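Local atomic coordinates of succinate-semialdehyde dehydrogenase (Streptococcus pyogenes MGAS1882, PDB entry 4OHT), a protein that probably oxidises succinate semialdehyde to succinate with NADP as electron acceptor. Residues G123-V128 against R199-C204; V153-S158 against L184-D189. One frame throughout, in Å; residues are numbered along the deposited sequence.

Contact 1: residues G123-V128 against R199-C204; sequences GVILAV and RVVGVC. With NAP (NADP nicotinamide-adenine-dinucleotide phosphate), chain C.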
# COMPACT_ATOMS: atom_id res chain seq x y z
N GLY A 123 11.95 -3.73 8.15
CA GLY A 123 13.25 -3.95 7.56
C GLY A 123 13.86 -2.70 6.95
O GLY A 123 13.51 -1.58 7.33
N VAL A 124 14.77 -2.90 5.99
CA VAL A 124 15.44 -1.81 5.31
C VAL A 124 14.54 -1.24 4.21
O VAL A 124 14.01 -1.98 3.37
CB VAL A 124 16.77 -2.28 4.68
CG1 VAL A 124 17.44 -1.12 3.96
CG2 VAL A 124 17.69 -2.82 5.76
N ILE A 125 14.39 0.08 4.23
CA ILE A 125 13.55 0.78 3.27
C ILE A 125 14.39 1.61 2.30
O ILE A 125 15.31 2.31 2.72
CB ILE A 125 12.59 1.76 4.00
CG1 ILE A 125 11.68 0.99 4.97
CG2 ILE A 125 11.77 2.54 2.97
CD1 ILE A 125 10.76 -0.03 4.30
N LEU A 126 14.07 1.51 1.02
CA LEU A 126 14.77 2.29 0.00
C LEU A 126 13.92 3.50 -0.34
O LEU A 126 12.72 3.38 -0.59
CB LEU A 126 14.97 1.47 -1.27
CG LEU A 126 15.33 2.33 -2.50
CD1 LEU A 126 16.71 2.97 -2.30
CD2 LEU A 126 15.31 1.47 -3.77
N ALA A 127 14.54 4.68 -0.33
CA ALA A 127 13.85 5.91 -0.67
C ALA A 127 14.51 6.51 -1.91
O ALA A 127 15.73 6.64 -1.96
CB ALA A 127 13.92 6.92 0.50
N VAL A 128 13.69 6.84 -2.91
CA VAL A 128 14.17 7.44 -4.15
C VAL A 128 13.53 8.82 -4.15
O VAL A 128 12.30 8.92 -4.17
CB VAL A 128 13.72 6.63 -5.38
CG1 VAL A 128 14.32 7.23 -6.66
CG2 VAL A 128 14.15 5.18 -5.23
N ARG A 199 17.11 -8.15 1.75
CA ARG A 199 17.19 -7.32 2.95
C ARG A 199 16.33 -6.04 2.89
O ARG A 199 16.05 -5.42 3.92
CB ARG A 199 18.66 -6.97 3.23
CG ARG A 199 19.49 -8.19 3.62
CD ARG A 199 21.00 -7.97 3.50
NE ARG A 199 21.43 -7.85 2.11
CZ ARG A 199 22.69 -7.91 1.70
NH1 ARG A 199 23.67 -8.12 2.58
NH2 ARG A 199 22.98 -7.78 0.42
N VAL A 200 15.93 -5.67 1.69
CA VAL A 200 15.10 -4.48 1.49
C VAL A 200 13.64 -4.94 1.44
O VAL A 200 13.28 -5.81 0.65
CB VAL A 200 15.50 -3.77 0.18
CG1 VAL A 200 14.54 -2.61 -0.11
CG2 VAL A 200 16.93 -3.25 0.31
N VAL A 201 12.81 -4.33 2.28
CA VAL A 201 11.41 -4.73 2.37
C VAL A 201 10.39 -3.74 1.81
O VAL A 201 9.19 -4.03 1.81
CB VAL A 201 11.03 -5.00 3.84
CG1 VAL A 201 11.93 -6.08 4.41
CG2 VAL A 201 11.15 -3.72 4.66
N GLY A 202 10.85 -2.58 1.36
CA GLY A 202 9.93 -1.60 0.83
C GLY A 202 10.60 -0.47 0.07
O GLY A 202 11.80 -0.23 0.21
N VAL A 203 9.81 0.25 -0.72
CA VAL A 203 10.32 1.36 -1.50
C VAL A 203 9.34 2.52 -1.52
O VAL A 203 8.15 2.33 -1.80
CB VAL A 203 10.56 0.96 -2.98
CG1 VAL A 203 11.27 2.09 -3.70
CG2 VAL A 203 11.34 -0.33 -3.08
N CYS A 204 9.83 3.71 -1.19
CA CYS A 204 9.00 4.90 -1.24
C CYS A 204 9.68 5.84 -2.23
O CYS A 204 10.86 6.18 -2.08
CB CYS A 204 8.86 5.56 0.15
SG CYS A 204 10.39 5.98 1.01
PA NAP C . 12.44 11.95 -11.59
O1A NAP C . 11.51 10.76 -11.63
O2A NAP C . 13.04 12.17 -12.92
O5B NAP C . 13.56 11.64 -10.50
C5B NAP C . 13.17 11.41 -9.15
C4B NAP C . 14.12 10.39 -8.59
O4B NAP C . 13.90 9.11 -9.24
C3B NAP C . 15.52 10.78 -8.93
O3B NAP C . 16.37 10.39 -7.86
C2B NAP C . 15.82 10.00 -10.16
O2B NAP C . 17.22 9.78 -10.32
C1B NAP C . 15.14 8.71 -9.86
N9A NAP C . 14.87 7.93 -11.00
C8A NAP C . 14.18 8.31 -12.09
N7A NAP C . 14.07 7.26 -12.95
C5A NAP C . 14.71 6.16 -12.40
C6A NAP C . 14.86 4.77 -12.73
N6A NAP C . 14.42 4.25 -13.93
N1A NAP C . 15.47 3.95 -11.85
C2A NAP C . 15.93 4.41 -10.71
N3A NAP C . 15.82 5.70 -10.35
C4A NAP C . 15.24 6.59 -11.15
O3 NAP C . 11.68 13.26 -11.14
PN NAP C . 12.46 14.66 -10.93
O1N NAP C . 12.82 15.21 -12.27
O2N NAP C . 13.71 14.41 -10.12
O5D NAP C . 11.55 15.63 -10.21
P2B NAP C . 18.12 10.68 -11.31
O1X NAP C . 19.52 10.12 -11.26
O2X NAP C . 17.62 10.58 -12.69
O3X NAP C . 18.12 12.11 -10.87
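The carbonyl oxygen of L126 is gripped twice by the neighbouring strand: C204 N donates a hydrogen bond at 3.0 Å, with a C=O...N angle of 168°, and V203 CA adds a C-H...O contact at 3.3 Å. V124 O is held similarly, with V201 N at 2.9 Å and V200 CA close by. L126 N to G202 O and V128 N to C204 O complete the parallel pairing. V124 pairs with V200 but L126 with V203, so the second strand has one extra residue between them. There I125 CD1 meets V201 CG2 at 3.7 Å, the two side chains crossing at about a right angle, and CD1 also lies close to G202 N. The same face carries A127 CB against C204 SG (3.7 Å), while on the other L126 CD2 lies alongside V203 CG1 and faces helix 188-195. V128, which also bonds the backbone of T206, lies at the end of its strand; CG1, anti to its own nitrogen (chi1 -176°), reaches the NADP ribose, 3.2 Å from O4B. Backbone polar groups thus pair with one another between apolar side chains, and V128 presents an apolar methyl to the adenosine ribose, as in a Rossmann-like nucleotide-binding sheet.

Contact 2: residues V153-S158 against L184-D189; sequences VLKHAS and LFISYD. With NAP (NADP nicotinamide-adenine-dinucleotide phosphate), chain C.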
# COMPACT_ATOMS: atom_id res chain seq x y z
N VAL A 153 17.96 3.50 3.07
CA VAL A 153 19.00 3.73 2.06
C VAL A 153 18.37 4.70 1.08
O VAL A 153 17.20 4.55 0.68
CB VAL A 153 19.47 2.43 1.34
CG1 VAL A 153 20.27 1.58 2.32
CG2 VAL A 153 18.29 1.65 0.75
N LEU A 154 19.14 5.71 0.70
CA LEU A 154 18.66 6.76 -0.16
C LEU A 154 19.33 6.91 -1.52
O LEU A 154 20.55 6.88 -1.62
CB LEU A 154 18.77 8.10 0.58
CG LEU A 154 18.60 9.40 -0.20
CD1 LEU A 154 17.14 9.59 -0.56
CD2 LEU A 154 19.07 10.57 0.67
N LYS A 155 18.50 7.06 -2.54
CA LYS A 155 18.97 7.29 -3.90
C LYS A 155 18.34 8.64 -4.21
O LYS A 155 17.13 8.73 -4.44
CB LYS A 155 18.43 6.23 -4.86
CG LYS A 155 19.08 6.22 -6.24
CD LYS A 155 18.54 7.32 -7.13
CE LYS A 155 19.26 7.36 -8.47
NZ LYS A 155 19.50 8.77 -8.89
N HIS A 156 19.15 9.70 -4.16
CA HIS A 156 18.67 11.05 -4.42
C HIS A 156 18.93 11.41 -5.88
O HIS A 156 19.60 10.67 -6.60
CB HIS A 156 19.40 12.04 -3.51
CG HIS A 156 18.52 13.13 -2.98
ND1 HIS A 156 17.55 13.75 -3.75
CD2 HIS A 156 18.47 13.72 -1.76
CE1 HIS A 156 16.95 14.68 -3.02
NE2 HIS A 156 17.49 14.68 -1.82
N ALA A 157 18.41 12.56 -6.31
CA ALA A 157 18.57 13.01 -7.68
C ALA A 157 20.03 13.28 -8.05
O ALA A 157 20.85 13.67 -7.20
CB ALA A 157 17.73 14.25 -7.93
N SER A 158 20.35 13.07 -9.32
CA SER A 158 21.70 13.26 -9.83
C SER A 158 22.23 14.69 -9.71
O SER A 158 23.45 14.88 -9.64
CB SER A 158 21.78 12.81 -11.29
OG SER A 158 21.03 13.68 -12.12
N LEU A 184 23.17 6.75 -1.40
CA LEU A 184 23.70 5.86 -2.42
C LEU A 184 23.87 6.58 -3.75
O LEU A 184 22.89 7.02 -4.35
CB LEU A 184 22.76 4.66 -2.63
CG LEU A 184 22.31 3.85 -1.42
CD1 LEU A 184 21.34 2.75 -1.86
CD2 LEU A 184 23.52 3.24 -0.73
N PHE A 185 25.12 6.72 -4.19
CA PHE A 185 25.38 7.36 -5.48
C PHE A 185 25.40 6.21 -6.49
O PHE A 185 26.45 5.84 -7.00
CB PHE A 185 26.73 8.07 -5.47
CG PHE A 185 26.72 9.39 -4.74
CD1 PHE A 185 25.68 10.29 -4.91
CD2 PHE A 185 27.78 9.74 -3.90
CE1 PHE A 185 25.68 11.53 -4.27
CE2 PHE A 185 27.79 10.98 -3.25
CZ PHE A 185 26.74 11.87 -3.44
N ILE A 186 24.22 5.66 -6.77
CA ILE A 186 24.11 4.53 -7.68
C ILE A 186 23.34 4.78 -8.97
O ILE A 186 22.64 5.78 -9.13
CB ILE A 186 23.48 3.32 -6.95
CG1 ILE A 186 22.08 3.68 -6.44
CG2 ILE A 186 24.38 2.89 -5.77
CD1 ILE A 186 21.37 2.53 -5.69
N SER A 187 23.48 3.83 -9.90
CA SER A 187 22.83 3.90 -11.20
C SER A 187 21.44 3.27 -11.11
O SER A 187 21.07 2.71 -10.08
CB SER A 187 23.64 3.14 -12.22
OG SER A 187 23.61 1.75 -11.92
N TYR A 188 20.69 3.35 -12.20
CA TYR A 188 19.36 2.75 -12.24
C TYR A 188 19.43 1.24 -12.09
O TYR A 188 18.57 0.64 -11.44
CB TYR A 188 18.63 3.09 -13.55
CG TYR A 188 18.28 4.55 -13.73
CD1 TYR A 188 18.28 5.44 -12.65
CD2 TYR A 188 17.91 5.04 -14.99
CE1 TYR A 188 17.94 6.78 -12.82
CE2 TYR A 188 17.56 6.38 -15.17
CZ TYR A 188 17.58 7.24 -14.08
OH TYR A 188 17.24 8.56 -14.26
N ASP A 189 20.45 0.62 -12.68
CA ASP A 189 20.61 -0.84 -12.56
C ASP A 189 20.86 -1.25 -11.12
O ASP A 189 20.33 -2.25 -10.65
CB ASP A 189 21.76 -1.36 -13.44
CG ASP A 189 21.43 -1.31 -14.92
OD1 ASP A 189 20.24 -1.38 -15.28
OD2 ASP A 189 22.38 -1.21 -15.73
PA NAP C . 12.44 11.95 -11.59
O1A NAP C . 11.51 10.76 -11.63
O2A NAP C . 13.04 12.17 -12.92
O5B NAP C . 13.56 11.64 -10.50
C5B NAP C . 13.17 11.41 -9.15
C4B NAP C . 14.12 10.39 -8.59
O4B NAP C . 13.90 9.11 -9.24
C3B NAP C . 15.52 10.78 -8.93
O3B NAP C . 16.37 10.39 -7.86
C2B NAP C . 15.82 10.00 -10.16
O2B NAP C . 17.22 9.78 -10.32
C1B NAP C . 15.14 8.71 -9.86
N9A NAP C . 14.87 7.93 -11.00
C8A NAP C . 14.18 8.31 -12.09
N7A NAP C . 14.07 7.26 -12.95
C5A NAP C . 14.71 6.16 -12.40
C6A NAP C . 14.86 4.77 -12.73
N6A NAP C . 14.42 4.25 -13.93
N1A NAP C . 15.47 3.95 -11.85
C2A NAP C . 15.93 4.41 -10.71
N3A NAP C . 15.82 5.70 -10.35
C4A NAP C . 15.24 6.59 -11.15
O3 NAP C . 11.68 13.26 -11.14
PN NAP C . 12.46 14.66 -10.93
O1N NAP C . 12.82 15.21 -12.27
O2N NAP C . 13.71 14.41 -10.12
O5D NAP C . 11.55 15.63 -10.21
P2B NAP C . 18.12 10.68 -11.31
O1X NAP C . 19.52 10.12 -11.26
O2X NAP C . 17.62 10.58 -12.69
O3X NAP C . 18.12 12.11 -10.87
O HOH W 1 22.02 9.61 -4.01
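L184 CD1 packs on V153 CB at 3.7 Å, and this buried leucine is the tight end of the contact. L184 swings CG anti to its own carbonyl carbon (chi1 -52°), which lays the isobutyl group beside the strand, with CB close over L154 O. The same oxygen receives a bent hydrogen bond from L184 N, modelled so short that its length is doubtful. One water then bridges the segments, donating to L184 O and accepting from H156 N. Farther along, the K155 chain passes I186, CG to CG1 at 3.9 Å, and bends at chi2 (-78°) and again at chi4, with NZ at the 2'-phosphate of NADP. NZ donates to O1X at 2.7 Å, to the ester oxygen O2B and to H156 O, and Y3 OH is also hydrogen-bonded to it. S158 N adds a nearly straight bond to O3X (2.9 Å). H156 braces this turn, its ND1 accepting A157 N in the ring plane and NE2 bonding P134 O. The outer side is looser: Y188, largely exposed, reaches the strand segment mainly through the cofactor. Adenine lies over one face of its ring, with C6A 3.4 Å above the centre, while Y188 OH donates to O2X at 2.6 Å. The three terminal phosphate oxygens thus each have a protein donor, consistent with selection of NADP over NAD. Helix 22-41 flanks V153 and L184, helix 136-148 lies against L154 and H156, and helix 188-195 starts at Y188 after its N-cap S187.

In the fold
Contacts 1 and 2 join in one sheet, their centres about 13 Å apart. Strand 124-128 is common to both: A127 N and A127 O probably bond V153 O and K155 N, each at 2.9 Å, while contact 1 pairs the same strand on its other edge with 200-206. Along the chain contact 2 is nested inside the loop that contact 1 closes, and helix 188-195 leads from its second segment into strand 200-206. Both contacts end at NADP: contact 1 touches the ribose, contact 2 holds the 2'-phosphate and adenine. E129 O and S208 OG, which follow strands 124-128 and 200-206, also hydrogen-bond the cofactor.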